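Long-range contacts in zinc finger (CCCH type) motif-containing protein (Toxoplasma gondii, PDB 7NG2), which probably reads N6-methyladenosine in mRNA through its YTH domain, the part present here without RNA, within a protein associated with cleavage and polyadenylation: residues T13-I18 / T51-V56; V56-S61 / F98-L103. All coordinates share one frame; numbering follows the deposited sequence. Where two conformers were deposited one is given.

Contact 1. Residues T13-I18 / T51-V56; sequences TKRFFI and TSTDHV
Two parallel strands of the central YTH-domain sheet meet here, with Lys14 paired to His55 and Arg15 to Val56. The bridge pattern is set by the carbonyls: His55 N donates to Thr13 O at 3.0 Å, and Arg15 N donates to His55 O at 3.1 Å. The Lys14 and His55 side chains share one face of the sheet, where the His55 ring is held by Arg73 through ND1. Arg15 and Val56 share the other face and pack on Ala49 of helix 40-52.

Just ahead of the strands, Thr13 and Asp54 grip each other reciprocally, their side chains crossing at about a right angle. Thr13 N reaches Asp54 OD2 at 2.9 Å, arriving 50° out of the carboxylate plane, while Asp54 N donates to Thr13 OG1 at 2.8 Å. The second bond depends on the Thr13 rotamer: with chi1 at 59°, OG1 stands between the backbone N and carbonyl carbon and faces the Asp54 amide. A water 2.7 Å from Thr13 OG1 also donates to Ser52 O, linking the hydroxyl to that carbonyl.

Thr53 is buried, with CG2 3.5 Å from Thr13 O and OG1 beside Arg15 CD. Its hydroxyl, hydrogen-bonded to Ala49 O, also receives a second water. That water accepts from Arg15 NH1 at 2.9 Å. The Arg15 chain bends at chi3 (71°), with NH1 on this shared water and NE in a salt bridge to Glu134. Farther along strand 14-21, Phe17 CD1 touches Val56 CG1 at 3.9 Å, an oblique approach to the ring. Parallel neighbours whose intervening chain passes through helices 24-33 and 40-52, the latter covering one sheet face, fit the alpha/beta core of the YTH fold.

Contact 2. Residues V56-S61 / F98-L103; sequences VLLLFS and FRVMWL
Phe60 and Trp102 form an offset stack across the YTH-domain sheet, between strands that are not neighbours: strand 67-74 runs between them in the strand order. The short axes approach to 8.8 Å and their directions differ by 70°, consistent with a strongly twisted sheet; Leu58, Phe60, Phe98, Val100 and Trp102 meet on one side of it.

The tight part is aromatic. The Phe60 ring and the six-membered ring of Trp102 have centroids 4.3 Å apart and planes inclined by 21°. Trp102 CZ2 sits over the centre of the phenyl ring, whereas Phe60 CE1 lies toward the rim of the indole. Trp102 NE1 donates to Ser30 OG, limiting rotation of the indole, and Ile27 of helix 24-33 touches both side chains. Trp36 meets Phe60 edge-to-face.

Two residues before Phe60, Leu58 sits opposite Val100, its CD1 4.0 Å from Val100 CG2. The same methyl also reaches Phe98, the two side chains approaching from opposite directions. CG of Phe98 stands between its backbone N and carbonyl carbon (chi1 55°), and the ring meets the methyl with its edge.

Packing is looser where Leu57 and Leu103 meet, with CD1 to CD1 at 4.2 Å. Leu103 is partly exposed and also rests on Phe71 and Arg73 of the intervening strand. By comparison, Phe60 CG comes within 3.4 Å of Trp102 CH2, and Leu58 CD1 lies in the plane of the Phe98 ring, 3.9 Å from CE1.

In the fold
Contact 1 closes before contact 2 opens along the chain, and the two share Val56, the last residue of 51-56 and the first of 56-61. Their centres are 11 Å apart on one six-stranded mixed sheet, and strand 55-62 serves both. Contact 1 joins it to its parallel neighbour 14-21; contact 2 passes over strand 67-74 to reach 98-109. The 14-21 pairing continues into the second contact, since Arg15 O lies 2.8 Å from Leu57 N and Phe17 O 2.8 Å from Leu59 N, probable hydrogen bonds. Strand 55-62 thus couples backbone pairing to core packing within a single YTH domain.

Contact 1. Residues T13-I18 / T51-V56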
ATOM      1  N   THR A  13     -10.249 -13.162  -2.987  1.00 14.28           N
ATOM      2  CA  THR A  13      -8.814 -13.289  -3.214  1.00 13.56           C
ATOM      3  C   THR A  13      -8.121 -11.953  -2.970  1.00 13.82           C
ATOM      4  O   THR A  13      -8.672 -10.880  -3.231  1.00 14.04           O
ATOM      5  CB  THR A  13      -8.524 -13.776  -4.632  1.00 14.55           C
ATOM      6  OG1 THR A  13      -9.070 -12.843  -5.574  1.00 14.68           O
ATOM      7  CG2 THR A  13      -9.153 -15.162  -4.850  1.00 16.08           C
ATOM      8  N   LYS A  14      -6.901 -12.024  -2.440  1.00 13.79           N
ATOM      9  CA  LYS A  14      -6.188 -10.835  -2.002  1.00 14.27           C
ATOM     10  C   LYS A  14      -4.716 -10.959  -2.342  1.00 13.27           C
ATOM     11  O   LYS A  14      -4.151 -12.053  -2.314  1.00 14.29           O
ATOM     12  CB  LYS A  14      -6.352 -10.633  -0.493  1.00 15.62           C
ATOM     13  CG  LYS A  14      -7.810 -10.628  -0.043  1.00 17.57           C
ATOM     14  CD  LYS A  14      -7.954 -10.685   1.457  1.00 19.19           C
ATOM     15  CE  LYS A  14      -9.413 -10.837   1.842  1.00 20.62           C
ATOM     16  NZ  LYS A  14      -9.908 -12.214   1.699  1.00 20.68           N
ATOM     17  N   ARG A  15      -4.106  -9.820  -2.670  1.00 12.95           N
ATOM     18  CA  ARG A  15      -2.658  -9.697  -2.728  1.00 13.39           C
ATOM     19  C   ARG A  15      -2.275  -8.441  -1.970  1.00 12.51           C
ATOM     20  O   ARG A  15      -3.036  -7.476  -1.923  1.00 13.34           O
ATOM     21  CB  ARG A  15      -2.137  -9.670  -4.172  1.00 12.89           C
ATOM     22  CG  ARG A  15      -2.317 -11.020  -4.876  1.00 13.60           C
ATOM     23  CD  ARG A  15      -1.896 -11.001  -6.330  1.00 14.86           C
ATOM     24  NE  ARG A  15      -0.451 -10.895  -6.456  1.00 14.46           N
ATOM     25  CZ  ARG A  15       0.183 -10.905  -7.618  1.00 16.55           C
ATOM     26  NH1 ARG A  15      -0.512 -11.015  -8.741  1.00 19.23           N
ATOM     27  NH2 ARG A  15       1.500 -10.815  -7.650  1.00 18.64           N
ATOM     28  N   PHE A  16      -1.085  -8.461  -1.372  1.00 12.55           N
ATOM     29  CA  PHE A  16      -0.650  -7.446  -0.413  1.00 12.98           C
ATOM     30  C   PHE A  16       0.741  -6.957  -0.789  1.00 12.49           C
ATOM     31  O   PHE A  16       1.674  -7.766  -0.899  1.00 13.96           O
ATOM     32  CB  PHE A  16      -0.577  -8.048   0.994  1.00 13.49           C
ATOM     33  CG  PHE A  16      -1.868  -8.632   1.502  1.00 13.08           C
ATOM     34  CD1 PHE A  16      -2.227  -9.938   1.200  1.00 13.96           C
ATOM     35  CD2 PHE A  16      -2.707  -7.882   2.305  1.00 13.26           C
ATOM     36  CE1 PHE A  16      -3.404 -10.481   1.694  1.00 14.25           C
ATOM     37  CE2 PHE A  16      -3.889  -8.424   2.802  1.00 14.34           C
ATOM     38  CZ  PHE A  16      -4.235  -9.726   2.480  1.00 14.49           C
ATOM     39  N   PHE A  17       0.889  -5.651  -0.971  1.00 12.59           N
ATOM     40  CA  PHE A  17       2.163  -5.075  -1.388  1.00 12.85           C
ATOM     41  C   PHE A  17       2.546  -3.960  -0.432  1.00 12.17           C
ATOM     42  O   PHE A  17       1.701  -3.158  -0.035  1.00 13.30           O
ATOM     43  CB  PHE A  17       2.073  -4.487  -2.804  1.00 13.32           C
ATOM     44  CG  PHE A  17       1.770  -5.510  -3.850  1.00 12.76           C
ATOM     45  CD1 PHE A  17       0.455  -5.833  -4.166  1.00 13.40           C
ATOM     46  CD2 PHE A  17       2.794  -6.168  -4.514  1.00 14.43           C
ATOM     47  CE1 PHE A  17       0.161  -6.783  -5.130  1.00 14.58           C
ATOM     48  CE2 PHE A  17       2.503  -7.125  -5.482  1.00 14.77           C
ATOM     49  CZ  PHE A  17       1.179  -7.431  -5.788  1.00 14.89           C
ATOM     50  N   ILE A  18       3.826  -3.912  -0.061  1.00 12.59           N
ATOM     51  CA  ILE A  18       4.368  -2.818   0.745  1.00 13.12           C
ATOM     52  C   ILE A  18       4.735  -1.659  -0.179  1.00 13.06           C
ATOM     53  O   ILE A  18       5.364  -1.852  -1.224  1.00 14.73           O
ATOM     54  CB  ILE A  18       5.559  -3.306   1.591  1.00 15.98           C
ATOM     55  CG1 ILE A  18       5.043  -4.370   2.578  1.00 19.60           C
ATOM     56  CG2 ILE A  18       6.231  -2.142   2.334  1.00 16.54           C
ATOM     57  CD1 ILE A  18       6.079  -5.107   3.369  1.00 24.01           C
ATOM     58  N   THR A  51      -6.116  -6.546 -12.049  0.80 14.11           N
ATOM     59  CA  THR A  51      -7.082  -7.165 -12.942  0.80 14.90           C
ATOM     60  C   THR A  51      -7.400  -8.605 -12.567  0.80 14.41           C
ATOM     61  O   THR A  51      -8.436  -9.121 -12.986  0.80 16.08           O
ATOM     62  CB  THR A  51      -6.573  -7.100 -14.388  0.80 16.07           C
ATOM     63  OG1 THR A  51      -5.369  -7.868 -14.522  0.80 18.04           O
ATOM     64  CG2 THR A  51      -6.308  -5.653 -14.819  0.80 16.52           C
ATOM     65  N   SER A  52      -6.547  -9.257 -11.784  1.00 15.27           N
ATOM     66  CA  SER A  52      -6.646 -10.691 -11.549  1.00 15.74           C
ATOM     67  C   SER A  52      -6.841 -11.062 -10.087  1.00 15.93           C
ATOM     68  O   SER A  52      -6.731 -12.239  -9.748  1.00 21.66           O
ATOM     69  CB  SER A  52      -5.395 -11.390 -12.083  1.00 16.88           C
ATOM     70  OG  SER A  52      -4.256 -10.981 -11.339  1.00 20.50           O
ATOM     71  N   THR A  53      -7.111 -10.101  -9.219  1.00 14.14           N
ATOM     72  CA  THR A  53      -7.301 -10.357  -7.801  1.00 13.64           C
ATOM     73  C   THR A  53      -8.523  -9.582  -7.354  1.00 13.84           C
ATOM     74  O   THR A  53      -8.768  -8.472  -7.841  1.00 14.56           O
ATOM     75  CB  THR A  53      -6.081  -9.868  -6.999  1.00 13.63           C
ATOM     76  OG1 THR A  53      -4.876 -10.275  -7.651  1.00 16.12           O
ATOM     77  CG2 THR A  53      -6.097 -10.426  -5.598  1.00 15.10           C
ATOM     78  N   ASP A  54      -9.287 -10.152  -6.421  1.00 13.45           N
ATOM     79  CA  ASP A  54     -10.469  -9.439  -5.949  1.00 13.95           C
ATOM     80  C   ASP A  54     -10.090  -8.133  -5.259  1.00 13.90           C
ATOM     81  O   ASP A  54     -10.726  -7.100  -5.485  1.00 16.66           O
ATOM     82  CB  ASP A  54     -11.307 -10.316  -5.021  1.00 14.60           C
ATOM     83  CG  ASP A  54     -11.858 -11.560  -5.701  1.00 14.63           C
ATOM     84  OD1 ASP A  54     -11.858 -11.679  -6.947  1.00 16.22           O
ATOM     85  OD2 ASP A  54     -12.297 -12.440  -4.942  1.00 15.53           O
ATOM     86  N   HIS A  55      -9.052  -8.160  -4.420  1.00 12.95           N
ATOM     87  CA  HIS A  55      -8.560  -6.991  -3.687  1.00 13.14           C
ATOM     88  C   HIS A  55      -7.047  -6.932  -3.726  1.00 13.14           C
ATOM     89  O   HIS A  55      -6.382  -7.907  -3.363  1.00 14.56           O
ATOM     90  CB  HIS A  55      -8.962  -7.041  -2.213  1.00 13.47           C
ATOM     91  CG  HIS A  55     -10.432  -7.135  -1.988  1.00 13.50           C
ATOM     92  ND1 HIS A  55     -11.293  -6.106  -2.290  1.00 14.21           N
ATOM     93  CD2 HIS A  55     -11.193  -8.131  -1.476  1.00 15.38           C
ATOM     94  CE1 HIS A  55     -12.527  -6.466  -1.984  1.00 14.95           C
ATOM     95  NE2 HIS A  55     -12.492  -7.689  -1.482  1.00 16.15           N
ATOM     96  N   VAL A  56      -6.515  -5.783  -4.135  1.00 12.52           N
ATOM     97  CA  VAL A  56      -5.089  -5.494  -4.024  1.00 12.35           C
ATOM     98  C   VAL A  56      -4.901  -4.486  -2.900  1.00 12.21           C
ATOM     99  O   VAL A  56      -5.386  -3.351  -2.982  1.00 12.96           O
ATOM    100  CB  VAL A  56      -4.517  -4.978  -5.352  1.00 13.41           C
ATOM    101  CG1 VAL A  56      -3.084  -4.523  -5.170  1.00 14.23           C
ATOM    102  CG2 VAL A  56      -4.617  -6.060  -6.417  1.00 14.66           C
TER
HETATM  103  O   HOH W   1      -8.958 -13.796  -8.094  1.00 15.63           O
HETATM  104  O   HOH W   2      -3.140 -12.032  -9.326  1.00 27.66           O

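Contact 2. Residues V56-S61 / F98-L103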
ATOM      1  N   VAL A  56      -6.515  -5.783  -4.135  1.00 12.52           N
ATOM      2  CA  VAL A  56      -5.089  -5.494  -4.024  1.00 12.35           C
ATOM      3  C   VAL A  56      -4.901  -4.486  -2.900  1.00 12.21           C
ATOM      4  O   VAL A  56      -5.386  -3.351  -2.982  1.00 12.96           O
ATOM      5  CB  VAL A  56      -4.517  -4.978  -5.352  1.00 13.41           C
ATOM      6  CG1 VAL A  56      -3.084  -4.523  -5.170  1.00 14.23           C
ATOM      7  CG2 VAL A  56      -4.617  -6.060  -6.417  1.00 14.66           C
ATOM      8  N   LEU A  57      -4.198  -4.905  -1.845  1.00 12.49           N
ATOM      9  CA  LEU A  57      -3.962  -4.082  -0.669  1.00 12.46           C
ATOM     10  C   LEU A  57      -2.553  -3.509  -0.699  1.00 12.36           C
ATOM     11  O   LEU A  57      -1.594  -4.204  -1.059  1.00 13.19           O
ATOM     12  CB  LEU A  57      -4.153  -4.892   0.616  1.00 14.15           C
ATOM     13  CG  LEU A  57      -5.574  -5.334   0.984  1.00 17.37           C
ATOM     14  CD1 LEU A  57      -6.576  -4.196   0.840  1.00 20.61           C
ATOM     15  CD2 LEU A  57      -6.030  -6.556   0.206  1.00 18.97           C
ATOM     16  N   LEU A  58      -2.463  -2.224  -0.373  1.00 13.20           N
ATOM     17  CA  LEU A  58      -1.215  -1.473  -0.351  1.00 12.60           C
ATOM     18  C   LEU A  58      -0.958  -1.055   1.088  1.00 12.10           C
ATOM     19  O   LEU A  58      -1.785  -0.374   1.694  1.00 13.09           O
ATOM     20  CB  LEU A  58      -1.330  -0.249  -1.253  1.00 13.27           C
ATOM     21  CG  LEU A  58      -1.804  -0.569  -2.670  1.00 16.20           C
ATOM     22  CD1 LEU A  58      -1.998   0.730  -3.405  1.00 19.38           C
ATOM     23  CD2 LEU A  58      -0.832  -1.462  -3.429  1.00 17.12           C
ATOM     24  N   LEU A  59       0.188  -1.460   1.625  1.00 11.80           N
ATOM     25  CA  LEU A  59       0.540  -1.241   3.028  1.00 12.69           C
ATOM     26  C   LEU A  59       1.622  -0.171   3.043  1.00 12.11           C
ATOM     27  O   LEU A  59       2.744  -0.416   2.584  1.00 12.89           O
ATOM     28  CB  LEU A  59       1.048  -2.544   3.648  1.00 13.31           C
ATOM     29  CG  LEU A  59      -0.014  -3.612   3.986  1.00 15.14           C
ATOM     30  CD1 LEU A  59      -0.838  -4.101   2.782  1.00 17.05           C
ATOM     31  CD2 LEU A  59       0.633  -4.797   4.707  1.00 17.21           C
ATOM     32  N   PHE A  60       1.280   1.013   3.545  1.00 12.03           N
ATOM     33  CA  PHE A  60       2.125   2.192   3.367  1.00 12.61           C
ATOM     34  C   PHE A  60       3.130   2.338   4.500  1.00 12.83           C
ATOM     35  O   PHE A  60       2.760   2.289   5.677  1.00 13.40           O
ATOM     36  CB  PHE A  60       1.257   3.439   3.298  1.00 13.39           C
ATOM     37  CG  PHE A  60       0.521   3.589   1.995  1.00 14.14           C
ATOM     38  CD1 PHE A  60      -0.728   3.011   1.815  1.00 15.64           C
ATOM     39  CD2 PHE A  60       1.080   4.303   0.942  1.00 16.60           C
ATOM     40  CE1 PHE A  60      -1.420   3.153   0.622  1.00 17.39           C
ATOM     41  CE2 PHE A  60       0.393   4.441  -0.258  1.00 17.87           C
ATOM     42  CZ  PHE A  60      -0.853   3.858  -0.414  1.00 18.12           C
ATOM     43  N   SER A  61       4.390   2.558   4.134  1.00 12.94           N
ATOM     44  CA  SER A  61       5.484   2.728   5.088  1.00 13.46           C
ATOM     45  C   SER A  61       6.416   3.828   4.589  1.00 14.22           C
ATOM     46  O   SER A  61       7.185   3.624   3.644  1.00 15.19           O
ATOM     47  CB  SER A  61       6.237   1.410   5.253  1.00 14.19           C
ATOM     48  OG  SER A  61       7.398   1.607   6.041  1.00 16.42           O
ATOM     49  N   PHE A  98      -2.882   6.179 -10.048  1.00 14.80           N
ATOM     50  CA  PHE A  98      -4.034   5.305  -9.903  1.00 14.52           C
ATOM     51  C   PHE A  98      -4.761   5.629  -8.605  1.00 14.56           C
ATOM     52  O   PHE A  98      -4.196   6.214  -7.677  1.00 14.88           O
ATOM     53  CB  PHE A  98      -3.662   3.810  -9.973  1.00 15.55           C
ATOM     54  CG  PHE A  98      -2.605   3.379  -8.984  1.00 15.25           C
ATOM     55  CD1 PHE A  98      -2.960   2.914  -7.732  1.00 15.07           C
ATOM     56  CD2 PHE A  98      -1.260   3.404  -9.329  1.00 17.10           C
ATOM     57  CE1 PHE A  98      -1.997   2.485  -6.835  1.00 16.73           C
ATOM     58  CE2 PHE A  98      -0.290   2.982  -8.435  1.00 16.54           C
ATOM     59  CZ  PHE A  98      -0.664   2.521  -7.182  1.00 17.36           C
ATOM     60  N   ARG A  99      -6.041   5.269  -8.566  1.00 14.73           N
ATOM     61  CA  ARG A  99      -6.864   5.562  -7.404  1.00 14.78           C
ATOM     62  C   ARG A  99      -6.583   4.571  -6.281  1.00 14.18           C
ATOM     63  O   ARG A  99      -6.397   3.369  -6.514  1.00 14.88           O
ATOM     64  CB  ARG A  99      -8.346   5.520  -7.778  1.00 17.30           C
ATOM     65  CG  ARG A  99      -8.832   6.787  -8.467  1.00 23.38           C
ATOM     66  CD  ARG A  99     -10.348   6.830  -8.589  1.00 29.74           C
ATOM     67  NE  ARG A  99     -10.856   5.805  -9.494  1.00 36.59           N
ATOM     68  CZ  ARG A  99     -11.699   4.840  -9.135  1.00 39.89           C
ATOM     69  NH1 ARG A  99     -12.131   4.763  -7.882  1.00 39.99           N
ATOM     70  NH2 ARG A  99     -12.107   3.952 -10.030  1.00 43.72           N
ATOM     71  N   VAL A 100      -6.571   5.093  -5.057  0.62 14.17           N
ATOM     72  CA  VAL A 100      -6.420   4.306  -3.839  0.62 13.44           C
ATOM     73  C   VAL A 100      -7.506   4.737  -2.868  0.62 13.56           C
ATOM     74  O   VAL A 100      -7.818   5.928  -2.757  0.62 15.37           O
ATOM     75  CB  VAL A 100      -5.031   4.527  -3.200  0.62 13.92           C
ATOM     76  CG1 VAL A 100      -4.909   3.775  -1.872  0.62 14.28           C
ATOM     77  CG2 VAL A 100      -3.942   4.099  -4.152  0.62 14.40           C
ATOM     78  N   MET A 101      -8.088   3.768  -2.170  0.62 13.96           N
ATOM     79  CA  MET A 101      -9.028   4.025  -1.088  0.62 15.55           C
ATOM     80  C   MET A 101      -8.303   3.677   0.205  0.62 15.01           C
ATOM     81  O   MET A 101      -8.019   2.503   0.460  0.62 14.91           O
ATOM     82  CB  MET A 101     -10.275   3.160  -1.268  0.62 16.12           C
ATOM     83  CG  MET A 101     -11.252   3.178  -0.096  0.62 18.45           C
ATOM     84  SD  MET A 101     -12.699   2.115  -0.340  0.62 24.76           S
ATOM     85  CE  MET A 101     -13.544   2.961  -1.673  0.62 28.16           C
ATOM     86  N   TRP A 102      -7.985   4.687   1.010  1.00 15.34           N
ATOM     87  CA  TRP A 102      -7.370   4.405   2.297  1.00 14.57           C
ATOM     88  C   TRP A 102      -8.391   3.731   3.205  1.00 14.57           C
ATOM     89  O   TRP A 102      -9.537   4.179   3.314  1.00 18.08           O
ATOM     90  CB  TRP A 102      -6.811   5.685   2.921  1.00 16.40           C
ATOM     91  CG  TRP A 102      -5.459   6.043   2.366  1.00 15.88           C
ATOM     92  CD1 TRP A 102      -5.188   6.584   1.134  1.00 16.24           C
ATOM     93  CD2 TRP A 102      -4.193   5.873   3.014  1.00 15.33           C
ATOM     94  NE1 TRP A 102      -3.835   6.754   0.983  1.00 16.14           N
ATOM     95  CE2 TRP A 102      -3.200   6.331   2.121  1.00 16.19           C
ATOM     96  CE3 TRP A 102      -3.800   5.377   4.262  1.00 15.90           C
ATOM     97  CZ2 TRP A 102      -1.845   6.319   2.442  1.00 17.09           C
ATOM     98  CZ3 TRP A 102      -2.453   5.369   4.577  1.00 16.67           C
ATOM     99  CH2 TRP A 102      -1.492   5.833   3.668  1.00 17.31           C
ATOM    100  N   LEU A 103      -7.985   2.620   3.815  1.00 13.61           N
ATOM    101  CA  LEU A 103      -8.864   1.820   4.652  1.00 14.35           C
ATOM    102  C   LEU A 103      -8.494   1.861   6.123  1.00 14.07           C
ATOM    103  O   LEU A 103      -9.306   1.463   6.966  1.00 16.58           O
ATOM    104  CB  LEU A 103      -8.861   0.361   4.167  1.00 14.65           C
ATOM    105  CG  LEU A 103      -9.404   0.210   2.743  1.00 16.85           C
ATOM    106  CD1 LEU A 103      -9.188  -1.203   2.204  1.00 18.76           C
ATOM    107  CD2 LEU A 103     -10.885   0.586   2.703  1.00 18.77           C
TER